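Local coordinates for SusD superfamily protein (Parabacteroides distasonis, PDB 3OTN) that probably binds carbohydrate at the outer membrane for nutrient uptake, at residues G53-N59 and Y282-T288; C93-L97 and V118-R122; L364-A368 and N379-I385. All coordinates share one frame; numbering follows the deposited sequence.

Overall arrangement
The three contacts lie apart in a single mostly helical chain, and none touches another. Interaction 1 is a small piece of sheet joining residues 223 positions apart, and the loop it closes contains interaction 2, a pairing of two long antiparallel helices near the N-terminus. Their centres are about 35 Å apart, on opposite sides of the chain's centre. Interaction 3, a second helix pair, follows later in sequence; its centre is about 32 Å from interaction 1 and 33 Å from interaction 2, with nearest atoms about 15 and 10 Å away. The ethanediols at interactions 2 and 3 and the acetate at interaction 2 probably come from the crystallisation liquor and alone prove no natural site.

Interaction 1: residues G53-N59 and Y282-T288; sequences GKATSEN and YGSLIPT
Two flat groups meet residues 282-288 near one end of this contact, the carboxylate of Glu58 and the amide of Asn59. The carboxylate has the methyl CD1 of Ile286 beside it, 4.1 Å from Glu58 OE1, and its oxygens are held by Tyr335 OH and the backbone N of Ser271. The amide gives Asn59 ND2 to Ser284 OG at 2.9 Å, a bond to be read with some reserve because ND2 is crowded by another atom; Ser284 OG is also bonded to Gly41 O. Glu58 N, meanwhile, donates to Gly283 O. Gly283 has positive phi, and a CB built there would crowd Glu58 OE1 as it stands. Ser57 OG, anti to its own N (chi1 -179°), reaches forward to accept from Asn59 N at 2.9 Å, an ST turn, and also bonds Ser62 OG.

Beyond this turn the chains pair as strands. Thr56 N reaches Ile286 O at 2.8 Å, and Ile286 N returns to Thr56 O at 2.9 Å. On the face bearing Thr56 and Ile286, a water links Thr56 OG1 to Pro287 O. On the other, Ala55 CB presses tightly on Leu285 CD1 (3.4 Å). Thr288 N then bonds Lys54 O at 3.1 Å, while its OG1 caps helix 289-292 at Phe291 N. The result is a two-stranded antiparallel sheet, tying an early loop region of this SusD-family protein to its later half.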
loop_
_atom_site.group_PDB
_atom_site.type_symbol
_atom_site.label_atom_id
_atom_site.label_comp_id
_atom_site.label_asym_id
_atom_site.label_seq_id
_atom_site.Cartn_x
_atom_site.Cartn_y
_atom_site.Cartn_z
ATOM N N GLY A 53 6.233 10.660 9.368
ATOM C CA GLY A 53 6.733 12.006 9.580
ATOM C C GLY A 53 6.741 12.904 8.344
ATOM O O GLY A 53 7.240 14.043 8.400
ATOM N N LYS A 54 6.159 12.418 7.242
ATOM C CA LYS A 54 6.085 13.148 5.978
ATOM C C LYS A 54 4.665 13.615 5.621
ATOM O O LYS A 54 4.450 14.158 4.531
ATOM C CB LYS A 54 6.559 12.279 4.813
ATOM C CG LYS A 54 7.805 11.471 5.016
ATOM C CD LYS A 54 9.015 12.262 5.230
ATOM C CE LYS A 54 10.261 11.376 5.096
ATOM N NZ LYS A 54 11.353 11.956 5.935
ATOM N N ALA A 55 3.719 13.410 6.526
ATOM C CA ALA A 55 2.343 13.836 6.322
ATOM C C ALA A 55 1.784 14.365 7.624
ATOM O O ALA A 55 2.125 13.877 8.709
ATOM C CB ALA A 55 1.491 12.657 5.840
ATOM N N THR A 56 0.930 15.371 7.508
ATOM C CA THR A 56 0.128 15.879 8.612
ATOM C C THR A 56 -1.356 15.918 8.161
ATOM O O THR A 56 -1.737 15.328 7.118
ATOM C CB THR A 56 0.618 17.273 9.042
ATOM O OG1 THR A 56 0.391 18.194 7.972
ATOM C CG2 THR A 56 2.103 17.227 9.293
ATOM N N SER A 57 -2.181 16.562 8.979
ATOM C CA SER A 57 -3.610 16.683 8.750
ATOM C C SER A 57 -4.025 18.107 9.055
ATOM O O SER A 57 -3.444 18.730 9.936
ATOM C CB SER A 57 -4.358 15.715 9.672
ATOM O OG SER A 57 -5.761 15.784 9.452
ATOM N N GLU A 58 -4.967 18.639 8.280
ATOM C CA GLU A 58 -5.711 19.859 8.648
ATOM C C GLU A 58 -7.054 19.486 9.355
ATOM O O GLU A 58 -7.813 20.364 9.742
ATOM C CB GLU A 58 -6.068 20.668 7.400
ATOM C CG GLU A 58 -4.928 21.200 6.647
ATOM C CD GLU A 58 -5.312 21.879 5.329
ATOM O OE1 GLU A 58 -6.311 21.513 4.666
ATOM O OE2 GLU A 58 -4.579 22.797 4.942
ATOM N N ASN A 59 -7.333 18.188 9.486
ATOM C CA ASN A 59 -8.615 17.632 9.921
ATOM C C ASN A 59 -8.436 17.028 11.332
ATOM O O ASN A 59 -7.805 15.983 11.507
ATOM C CB ASN A 59 -9.034 16.572 8.899
ATOM C CG ASN A 59 -10.264 15.705 9.328
ATOM O OD1 ASN A 59 -11.113 16.088 10.160
ATOM N ND2 ASN A 59 -10.357 14.518 8.715
ATOM N N TYR A 282 -11.692 17.170 2.849
ATOM C CA TYR A 282 -11.298 16.714 4.160
ATOM C C TYR A 282 -9.979 17.273 4.630
ATOM O O TYR A 282 -9.858 17.618 5.797
ATOM C CB TYR A 282 -11.178 15.195 4.181
ATOM C CG TYR A 282 -12.464 14.441 3.927
ATOM C CD1 TYR A 282 -13.645 14.793 4.570
ATOM C CD2 TYR A 282 -12.481 13.318 3.111
ATOM C CE1 TYR A 282 -14.820 14.085 4.362
ATOM C CE2 TYR A 282 -13.665 12.585 2.908
ATOM C CZ TYR A 282 -14.820 12.982 3.536
ATOM O OH TYR A 282 -15.988 12.284 3.352
ATOM N N GLY A 283 -8.970 17.283 3.751
ATOM C CA GLY A 283 -7.655 17.747 4.157
ATOM C C GLY A 283 -6.994 16.874 5.217
ATOM O O GLY A 283 -6.254 17.406 6.035
ATOM N N SER A 284 -7.239 15.566 5.174
ATOM C CA SER A 284 -6.739 14.594 6.190
ATOM C C SER A 284 -5.305 14.097 5.971
ATOM O O SER A 284 -4.713 13.463 6.872
ATOM C CB SER A 284 -7.590 13.312 6.201
ATOM O OG SER A 284 -8.933 13.546 6.380
ATOM N N LEU A 285 -4.785 14.269 4.754
ATOM C CA LEU A 285 -3.418 13.864 4.429
ATOM C C LEU A 285 -2.747 14.964 3.608
ATOM O O LEU A 285 -3.104 15.232 2.450
ATOM C CB LEU A 285 -3.376 12.519 3.711
ATOM C CG LEU A 285 -2.024 11.782 3.731
ATOM C CD1 LEU A 285 -1.577 11.404 5.157
ATOM C CD2 LEU A 285 -2.138 10.516 2.871
ATOM N N ILE A 286 -1.823 15.647 4.268
ATOM C CA ILE A 286 -1.187 16.834 3.765
ATOM C C ILE A 286 0.311 16.534 3.795
ATOM O O ILE A 286 0.801 16.103 4.833
ATOM C CB ILE A 286 -1.502 18.002 4.722
ATOM C CG1 ILE A 286 -3.020 18.145 4.937
ATOM C CG2 ILE A 286 -0.885 19.348 4.202
ATOM C CD1 ILE A 286 -3.813 18.402 3.659
ATOM N N PRO A 287 1.046 16.783 2.683
ATOM C CA PRO A 287 2.482 16.519 2.721
ATOM C C PRO A 287 3.192 17.585 3.547
ATOM O O PRO A 287 2.718 18.713 3.625
ATOM C CB PRO A 287 2.880 16.619 1.258
ATOM C CG PRO A 287 1.955 17.694 0.703
ATOM C CD PRO A 287 0.669 17.565 1.491
ATOM N N THR A 288 4.318 17.236 4.156
ATOM C CA THR A 288 5.102 18.236 4.854
ATOM C C THR A 288 5.869 19.073 3.839
ATOM O O THR A 288 6.324 18.573 2.806
ATOM C CB THR A 288 6.092 17.638 5.850
ATOM O OG1 THR A 288 7.026 16.804 5.155
ATOM C CG2 THR A 288 5.389 16.880 6.918
HETATM O O HOH W 1 8.766 15.609 6.939
HETATM O O HOH W 2 2.032 19.148 6.400
#

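Interaction 2: residues C93-L97 and V118-R122; sequences CNLAL and VKFMR. With EDO (1,2-ethanediol), chain R; ACT (acetate ion), chain F.
Arg122 NH1 is gripped by two oxygens: Asn94 OD1 at 2.8 Å and O2 of a bound ethanediol at 2.9 Å, the latter almost straight (171° at the hydrogen). Both partners lie at the edge of the guanidinium, near its plane, whereas the Asn94 amide is turned 56° against that plane. The ethanediol, probably from the crystallisation liquor, bridges back to the first helix by giving its O1 hydrogen to Asn94 O at 3.1 Å. The arginine chain runs out extended and then bends at chi3, which turns the flat group toward helix 93-97. There Leu97 CD1 sits over one of its faces, 3.5 Å above the plane and offset toward the rim. Arg122 NE makes a salt bridge with Asp167 of helix 156-172, so the group is fixed from two helices at once. With an alanine in place of Arg122, Asn94 OD1 and the Asp167 carboxylate would probably each lose a mate and the methyl of Leu97 its flat cover.

Next to this polar corner the contact is apolar. Val118 CG1 fits among Cys93 CB, Ala96 CB and Leu97 CG, the last only 3.4 Å away, and the side chains of Leu97 and Val118 lie alongside each other, pointing opposite ways. Cys93 SG rests on the CB of the selenomethionine Met121 at 3.8 Å. The segments run antiparallel, with axes 9.6 Å apart and a signed crossing angle of -159°, an antiparallel helix hairpin consistent with the TPR-like helical framework of SusD proteins.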
loop_
_atom_site.group_PDB
_atom_site.type_symbol
_atom_site.label_atom_id
_atom_site.label_comp_id
_atom_site.label_asym_id
_atom_site.label_seq_id
_atom_site.Cartn_x
_atom_site.Cartn_y
_atom_site.Cartn_z
ATOM N N CYS A 93 -11.510 -16.518 2.839
ATOM C CA CYS A 93 -10.567 -17.368 2.138
ATOM C C CYS A 93 -10.555 -18.800 2.631
ATOM O O CYS A 93 -10.468 -19.738 1.804
ATOM C CB CYS A 93 -9.138 -16.827 2.208
ATOM S SG CYS A 93 -8.844 -15.201 1.449
ATOM N N ASN A 94 -10.565 -18.994 3.954
ATOM C CA ASN A 94 -10.523 -20.343 4.521
ATOM C C ASN A 94 -11.734 -21.147 4.105
ATOM O O ASN A 94 -11.619 -22.310 3.739
ATOM C CB ASN A 94 -10.371 -20.319 6.051
ATOM C CG ASN A 94 -9.006 -19.766 6.498
ATOM O OD1 ASN A 94 -8.055 -19.813 5.737
ATOM N ND2 ASN A 94 -8.927 -19.213 7.723
ATOM N N LEU A 95 -12.899 -20.514 4.123
ATOM C CA LEU A 95 -14.135 -21.183 3.736
ATOM C C LEU A 95 -14.175 -21.454 2.222
ATOM O O LEU A 95 -14.589 -22.541 1.774
ATOM C CB LEU A 95 -15.331 -20.319 4.189
ATOM C CG LEU A 95 -16.765 -20.824 4.008
ATOM C CD1 LEU A 95 -16.901 -22.274 4.473
ATOM C CD2 LEU A 95 -17.738 -19.898 4.756
ATOM N N ALA A 96 -13.750 -20.461 1.438
ATOM C CA ALA A 96 -13.615 -20.592 -0.011
ATOM C C ALA A 96 -12.710 -21.781 -0.401
ATOM O O ALA A 96 -13.079 -22.596 -1.264
ATOM C CB ALA A 96 -13.049 -19.255 -0.612
ATOM N N LEU A 97 -11.549 -21.902 0.251
ATOM C CA LEU A 97 -10.626 -22.996 -0.041
ATOM C C LEU A 97 -11.205 -24.350 0.365
ATOM O O LEU A 97 -10.996 -25.339 -0.341
ATOM C CB LEU A 97 -9.254 -22.770 0.583
ATOM C CG LEU A 97 -8.396 -21.648 -0.030
ATOM C CD1 LEU A 97 -7.182 -21.254 0.857
ATOM C CD2 LEU A 97 -8.004 -22.003 -1.445
ATOM N N VAL A 118 -7.440 -17.358 -4.318
ATOM C CA VAL A 118 -7.804 -17.366 -2.905
ATOM C C VAL A 118 -6.559 -17.519 -2.063
ATOM O O VAL A 118 -6.430 -16.839 -1.046
ATOM C CB VAL A 118 -8.891 -18.444 -2.596
ATOM C CG1 VAL A 118 -9.258 -18.479 -1.046
ATOM C CG2 VAL A 118 -10.140 -18.167 -3.473
ATOM N N LYS A 119 -5.623 -18.377 -2.471
ATOM C CA LYS A 119 -4.393 -18.510 -1.689
ATOM C C LYS A 119 -3.578 -17.225 -1.758
ATOM O O LYS A 119 -2.997 -16.817 -0.749
ATOM C CB LYS A 119 -3.554 -19.697 -2.130
ATOM C CG LYS A 119 -4.131 -21.033 -1.722
ATOM C CD LYS A 119 -3.352 -22.143 -2.414
ATOM C CE LYS A 119 -3.976 -23.520 -2.171
ATOM N NZ LYS A 119 -3.098 -24.583 -2.756
ATOM N N PHE A 120 -3.519 -16.596 -2.940
ATOM C CA PHE A 120 -2.894 -15.276 -3.065
ATOM C C PHE A 120 -3.506 -14.320 -2.045
ATOM O O PHE A 120 -2.769 -13.627 -1.339
ATOM C CB PHE A 120 -3.023 -14.697 -4.485
ATOM C CG PHE A 120 -2.746 -13.210 -4.572
ATOM C CD1 PHE A 120 -1.450 -12.729 -4.820
ATOM C CD2 PHE A 120 -3.772 -12.299 -4.417
ATOM C CE1 PHE A 120 -1.195 -11.357 -4.903
ATOM C CE2 PHE A 120 -3.522 -10.922 -4.464
ATOM C CZ PHE A 120 -2.226 -10.454 -4.736
HETATM N N MSE A 121 -4.845 -14.311 -1.944
HETATM C CA MSE A 121 -5.520 -13.328 -1.107
HETATM C C MSE A 121 -5.243 -13.549 0.383
HETATM O O MSE A 121 -5.110 -12.590 1.153
HETATM C CB MSE A 121 -7.049 -13.325 -1.358
HETATM C CG MSE A 121 -7.643 -11.929 -1.299
HETATM SE SE MSE A 121 -7.131 -10.825 -2.769
HETATM C CE MSE A 121 -8.313 -11.698 -4.001
ATOM N N ARG A 122 -5.217 -14.811 0.785
ATOM C CA ARG A 122 -4.964 -15.143 2.158
ATOM C C ARG A 122 -3.565 -14.666 2.527
ATOM O O ARG A 122 -3.376 -14.062 3.572
ATOM C CB ARG A 122 -5.159 -16.642 2.405
ATOM C CG ARG A 122 -4.872 -16.989 3.837
ATOM C CD ARG A 122 -5.338 -18.334 4.222
ATOM N NE ARG A 122 -4.590 -19.394 3.580
ATOM C CZ ARG A 122 -4.932 -20.671 3.631
ATOM N NH1 ARG A 122 -6.013 -21.063 4.314
ATOM N NH2 ARG A 122 -4.194 -21.568 2.983
HETATM C C1 EDO R . -8.873 -23.913 4.324
HETATM O O1 EDO R . -9.942 -24.549 5.010
HETATM C C2 EDO R . -7.610 -24.749 4.469
HETATM O O2 EDO R . -6.453 -23.909 4.399
HETATM C C ACT F . -3.632 -24.473 -5.936
HETATM O O ACT F . -2.464 -24.189 -5.550
HETATM O OXT ACT F . -4.000 -23.820 -6.936
HETATM C CH3 ACT F . -4.519 -25.497 -5.256
#

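Interaction 3: residues L364-A368 and N379-I385; sequences LLMYA and NQQSIDI. With EDO (1,2-ethanediol), chain S.
Tyr367 directs its CB toward helix 380-385 and holds its ring anti to the backbone N (chi1 178°), and this carries the ring over to that helix. Partway along one side of the ring, CD2 meets the methyl CD1 of Ile385 at 3.8 Å. Next on that side, CE2 touches Gln381 CG at 3.6 Å and also lies near Ser382 OG. At the tip, OH accepts a hydrogen from Asn379 ND2 at 2.9 Å, nearly straight (171°) and within the plane of the amide. Ring and amide are nearly coplanar, with Asn379 OD1 at the ring edge. Ser220 and Leu221 of helix 210-225 also touch the Tyr367 side chain.

Asn379 thus works in two directions: while ND2 holds the tyrosine, OD1 accepts from Ser382 N at 3.1 Å and caps the helix beginning at residue 380. Ser382 OG, lying against Ala368 CA, is bonded to Gln371 OE1. Small side chains let the backbones close in here, Ala368 CA and Ser382 CA standing 4.5 Å apart. Further along, Ile385 lays CG2 on Leu364 CB at 3.6 Å. At the periphery, Gln381 NE2 donates to an ethanediol that Tyr360 and Gln388 also bind. With axes 9.1 Å apart and a signed crossing angle of -136°, this is an antiparallel helical hairpin of the steeply crossed helices 360-375 and 380-392, a packing unit of the largely helical RagB/SusD region.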
loop_
_atom_site.group_PDB
_atom_site.type_symbol
_atom_site.label_atom_id
_atom_site.label_comp_id
_atom_site.label_asym_id
_atom_site.label_seq_id
_atom_site.Cartn_x
_atom_site.Cartn_y
_atom_site.Cartn_z
ATOM N N LEU A 364 9.975 -2.848 -10.078
ATOM C CA LEU A 364 11.313 -2.506 -10.581
ATOM C C LEU A 364 12.286 -2.086 -9.445
ATOM O O LEU A 364 13.434 -2.562 -9.367
ATOM C CB LEU A 364 11.225 -1.379 -11.608
ATOM C CG LEU A 364 10.461 -1.620 -12.920
ATOM C CD1 LEU A 364 10.704 -0.493 -13.919
ATOM C CD2 LEU A 364 10.857 -2.962 -13.510
ATOM N N LEU A 365 11.822 -1.221 -8.556
ATOM C CA LEU A 365 12.674 -0.783 -7.451
ATOM C C LEU A 365 12.895 -1.930 -6.447
ATOM O O LEU A 365 13.957 -2.017 -5.867
ATOM C CB LEU A 365 12.077 0.444 -6.776
ATOM C CG LEU A 365 12.103 1.702 -7.656
ATOM C CD1 LEU A 365 11.196 2.772 -7.041
ATOM C CD2 LEU A 365 13.541 2.219 -7.767
HETATM N N MSE A 366 11.909 -2.814 -6.249
HETATM C CA MSE A 366 12.122 -4.036 -5.447
HETATM C C MSE A 366 13.161 -4.948 -6.071
HETATM O O MSE A 366 13.962 -5.517 -5.340
HETATM C CB MSE A 366 10.814 -4.800 -5.207
HETATM C CG MSE A 366 9.877 -4.092 -4.253
HETATM SE SE MSE A 366 8.496 -5.320 -3.625
HETATM C CE MSE A 366 7.562 -5.634 -5.268
ATOM N N TYR A 367 13.172 -5.066 -7.407
ATOM C CA TYR A 367 14.254 -5.803 -8.076
ATOM C C TYR A 367 15.622 -5.179 -7.792
ATOM O O TYR A 367 16.540 -5.904 -7.367
ATOM C CB TYR A 367 14.083 -5.960 -9.600
ATOM C CG TYR A 367 15.286 -6.697 -10.211
ATOM C CD1 TYR A 367 15.385 -8.084 -10.163
ATOM C CD2 TYR A 367 16.344 -5.990 -10.781
ATOM C CE1 TYR A 367 16.519 -8.747 -10.673
ATOM C CE2 TYR A 367 17.454 -6.639 -11.308
ATOM C CZ TYR A 367 17.530 -8.024 -11.242
ATOM O OH TYR A 367 18.627 -8.655 -11.750
ATOM N N ALA A 368 15.777 -3.873 -8.051
ATOM C CA ALA A 368 17.057 -3.168 -7.799
ATOM C C ALA A 368 17.526 -3.360 -6.353
ATOM O O ALA A 368 18.711 -3.607 -6.115
ATOM C CB ALA A 368 16.970 -1.669 -8.120
ATOM N N ASN A 379 23.778 -4.704 -10.916
ATOM C CA ASN A 379 23.933 -5.153 -12.308
ATOM C C ASN A 379 23.279 -4.131 -13.264
ATOM O O ASN A 379 22.656 -3.135 -12.823
ATOM C CB ASN A 379 23.408 -6.592 -12.489
ATOM C CG ASN A 379 21.871 -6.728 -12.343
ATOM O OD1 ASN A 379 21.113 -5.758 -12.405
ATOM N ND2 ASN A 379 21.423 -7.962 -12.181
ATOM N N GLN A 380 23.403 -4.375 -14.574
ATOM C CA GLN A 380 22.932 -3.405 -15.566
ATOM C C GLN A 380 21.424 -3.166 -15.490
ATOM O O GLN A 380 20.979 -2.047 -15.723
ATOM C CB GLN A 380 23.334 -3.793 -16.999
ATOM C CG GLN A 380 23.137 -2.658 -18.037
ATOM C CD GLN A 380 24.004 -1.438 -17.722
ATOM O OE1 GLN A 380 25.201 -1.565 -17.434
ATOM N NE2 GLN A 380 23.403 -0.259 -17.760
ATOM N N GLN A 381 20.656 -4.212 -15.167
ATOM C CA GLN A 381 19.197 -4.116 -15.083
ATOM C C GLN A 381 18.795 -3.126 -13.981
ATOM O O GLN A 381 17.917 -2.301 -14.192
ATOM C CB GLN A 381 18.585 -5.499 -14.819
ATOM C CG GLN A 381 17.059 -5.530 -14.673
ATOM C CD GLN A 381 16.336 -5.042 -15.908
ATOM O OE1 GLN A 381 15.969 -5.854 -16.734
ATOM N NE2 GLN A 381 16.135 -3.706 -16.049
ATOM N N SER A 382 19.489 -3.183 -12.844
ATOM C CA SER A 382 19.202 -2.301 -11.698
ATOM C C SER A 382 19.617 -0.881 -12.002
ATOM O O SER A 382 18.894 0.054 -11.683
ATOM C CB SER A 382 19.903 -2.808 -10.428
ATOM O OG SER A 382 19.404 -4.082 -10.039
ATOM N N ILE A 383 20.782 -0.723 -12.628
ATOM C CA ILE A 383 21.263 0.581 -13.060
ATOM C C ILE A 383 20.246 1.214 -14.004
ATOM O O ILE A 383 19.879 2.371 -13.826
ATOM C CB ILE A 383 22.655 0.491 -13.732
ATOM C CG1 ILE A 383 23.731 0.207 -12.670
ATOM C CG2 ILE A 383 23.017 1.791 -14.514
ATOM C CD1 ILE A 383 25.082 -0.155 -13.248
ATOM N N ASP A 384 19.782 0.440 -14.987
ATOM C CA ASP A 384 18.800 0.938 -15.960
ATOM C C ASP A 384 17.471 1.324 -15.276
ATOM O O ASP A 384 16.863 2.300 -15.652
ATOM C CB ASP A 384 18.545 -0.097 -17.084
ATOM C CG ASP A 384 19.716 -0.258 -18.034
ATOM O OD1 ASP A 384 20.630 0.594 -18.056
ATOM O OD2 ASP A 384 19.729 -1.260 -18.780
ATOM N N ILE A 385 17.033 0.561 -14.276
ATOM C CA ILE A 385 15.778 0.843 -13.540
ATOM C C ILE A 385 15.854 2.215 -12.838
ATOM O O ILE A 385 14.972 3.061 -13.027
ATOM C CB ILE A 385 15.462 -0.306 -12.533
ATOM C CG1 ILE A 385 14.902 -1.514 -13.285
ATOM C CG2 ILE A 385 14.513 0.144 -11.373
ATOM C CD1 ILE A 385 14.988 -2.838 -12.499
HETATM C C1 EDO S . 13.363 -2.788 -17.588
HETATM O O1 EDO S . 14.619 -2.192 -17.934
HETATM C C2 EDO S . 12.303 -1.703 -17.445
HETATM O O2 EDO S . 11.029 -2.231 -17.836
#